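Local coordinates for cation-transporting ATPase, E1-E2 family protein (Streptococcus pneumoniae, PDB 4F2F) that binds copper(I) through its cupredoxin-like metal-binding domain and, as a P-type ATPase, probably exports the ion from the cell to give copper resistance, at residues 37-42 with 72-77. Numbering follows the deposited sequence.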
# COMPACT_ATOMS: atom_id res chain seq x y z
N PRO A 37 11.77 -2.38 7.60
CA PRO A 37 11.53 -2.57 6.17
C PRO A 37 10.13 -3.10 5.90
O PRO A 37 9.71 -4.07 6.53
CB PRO A 37 12.58 -3.62 5.79
CG PRO A 37 13.70 -3.38 6.75
CD PRO A 37 13.03 -2.99 8.04
N ALA A 38 9.42 -2.47 4.98
CA ALA A 38 8.05 -2.86 4.68
C ALA A 38 7.94 -3.47 3.29
O ALA A 38 8.55 -2.98 2.34
CB ALA A 38 7.11 -1.68 4.83
N GLU A 39 7.16 -4.54 3.18
CA GLU A 39 6.81 -5.11 1.89
C GLU A 39 5.30 -5.17 1.76
O GLU A 39 4.62 -5.93 2.45
CB GLU A 39 7.44 -6.50 1.71
CG GLU A 39 8.95 -6.46 1.53
CD GLU A 39 9.53 -7.77 1.01
OE1 GLU A 39 8.74 -8.68 0.67
OE2 GLU A 39 10.77 -7.89 0.96
N ILE A 40 4.77 -4.32 0.88
CA ILE A 40 3.34 -4.23 0.67
C ILE A 40 2.99 -4.85 -0.67
O ILE A 40 3.32 -4.30 -1.72
CB ILE A 40 2.87 -2.76 0.70
CG1 ILE A 40 3.40 -2.07 1.95
CG2 ILE A 40 1.35 -2.69 0.64
CD1 ILE A 40 3.14 -0.58 1.97
N THR A 41 2.34 -6.01 -0.62
CA THR A 41 2.02 -6.75 -1.83
C THR A 41 0.64 -6.38 -2.35
O THR A 41 -0.37 -6.59 -1.68
CB THR A 41 2.10 -8.27 -1.59
OG1 THR A 41 3.45 -8.62 -1.24
CG2 THR A 41 1.69 -9.04 -2.84
N PHE A 42 0.62 -5.82 -3.55
CA PHE A 42 -0.63 -5.47 -4.23
C PHE A 42 -1.00 -6.54 -5.24
O PHE A 42 -0.16 -6.99 -6.02
CB PHE A 42 -0.47 -4.14 -4.97
CG PHE A 42 -0.51 -2.93 -4.07
CD1 PHE A 42 0.62 -2.54 -3.36
CD2 PHE A 42 -1.66 -2.17 -3.96
CE1 PHE A 42 0.59 -1.42 -2.55
CE2 PHE A 42 -1.69 -1.06 -3.14
CZ PHE A 42 -0.57 -0.68 -2.44
N VAL A 72 5.27 -6.30 -5.35
CA VAL A 72 5.67 -5.97 -3.99
C VAL A 72 6.27 -4.57 -3.95
O VAL A 72 7.29 -4.31 -4.59
CB VAL A 72 6.70 -6.98 -3.44
CG1 VAL A 72 7.09 -6.62 -2.00
CG2 VAL A 72 6.15 -8.39 -3.51
N ILE A 73 5.63 -3.67 -3.20
CA ILE A 73 6.16 -2.33 -3.00
C ILE A 73 7.04 -2.32 -1.76
O ILE A 73 6.57 -2.63 -0.66
CB ILE A 73 5.03 -1.30 -2.84
CG1 ILE A 73 4.10 -1.33 -4.06
CG2 ILE A 73 5.61 0.09 -2.62
CD1 ILE A 73 4.77 -0.94 -5.36
N ARG A 74 8.32 -1.99 -1.93
CA ARG A 74 9.26 -2.05 -0.82
C ARG A 74 9.85 -0.70 -0.44
O ARG A 74 10.37 0.03 -1.28
CB ARG A 74 10.40 -3.03 -1.13
CG ARG A 74 9.97 -4.48 -1.21
CD ARG A 74 11.18 -5.38 -1.29
NE ARG A 74 12.12 -5.12 -0.20
CZ ARG A 74 13.40 -4.81 -0.37
NH1 ARG A 74 13.92 -4.74 -1.59
NH2 ARG A 74 14.17 -4.58 0.69
N PHE A 75 9.77 -0.38 0.85
CA PHE A 75 10.46 0.77 1.41
C PHE A 75 10.52 0.66 2.92
O PHE A 75 9.82 -0.15 3.53
CB PHE A 75 9.80 2.09 0.96
CG PHE A 75 8.38 2.29 1.46
CD1 PHE A 75 7.30 1.82 0.73
CD2 PHE A 75 8.14 2.97 2.64
CE1 PHE A 75 6.00 2.01 1.18
CE2 PHE A 75 6.85 3.17 3.09
CZ PHE A 75 5.78 2.69 2.36
N THR A 76 11.40 1.45 3.53
CA THR A 76 11.48 1.51 4.98
C THR A 76 10.93 2.85 5.44
O THR A 76 11.57 3.89 5.24
CB THR A 76 12.93 1.33 5.47
OG1 THR A 76 13.45 0.09 4.97
CG2 THR A 76 12.98 1.32 7.00
N PRO A 77 9.72 2.85 6.02
CA PRO A 77 9.07 4.08 6.48
C PRO A 77 9.90 4.77 7.56
O PRO A 77 10.28 4.13 8.53
CB PRO A 77 7.74 3.59 7.05
CG PRO A 77 7.93 2.13 7.31
CD PRO A 77 8.89 1.66 6.26
O HOH W 1 11.51 -3.29 2.34
O HOH W 2 12.33 -5.77 2.93
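Ala38 and Ile40 pair with Phe75 and Ile73 as antiparallel neighbours in the cupredoxin fold, where strand 70-75 runs alongside strand 38-44. Two hydrogen-bonded pairs alternate with the non-hydrogen-bonded pairs Glu39-Arg74 and Thr41-Val72. Ala38 N gives to Phe75 O at 2.8 Å, and Phe75 N answers to Ala38 O over a longer 3.2 Å. The Ile40-Ile73 pair is straighter: Ile40 N to Ile73 O is almost linear (179°), and Ile73 N returns to Ile40 O, reaching that oxygen from above its carbonyl plane. Strand 14-21 takes backbone bonds from the other edge of 38-44, through Gln15, Ile17 and Ile19, so segment 37-42 is held between two neighbours.

The apolar face carries Ala38, Ile40, Ile73 and Phe75. CD1 of Ile40 comes obliquely to the Phe75 ring, 3.9 Å from CE1. The Phe75 ring also meets those of Phe56 and Tyr96. CD1 and CE1 of Phe42 both lie 3.8 Å from Ile73 CG1, which approaches the ring obliquely, while Ile54 and Phe56 pack against Ile73. At the far end, Ala38 CB touches Pro77 CD. This is hydrophobic core packing, with the Phe42 side chain about 11 Å from a bound copper ion.

On the other face, Glu39 and Arg74 lie side by side and point the same way. Their CG atoms touch, and Val72 CG1 packs on Glu39 CB. The bend in the Arg74 chain at chi3 (53°) puts NE by Glu39 OE2, a salt bridge of 3.3 Å with the carboxylate and guanidinium planes 67° apart. A water spans the same pair, donating to Glu39 OE2 and accepting from Arg74 NH2 at 3.1 Å.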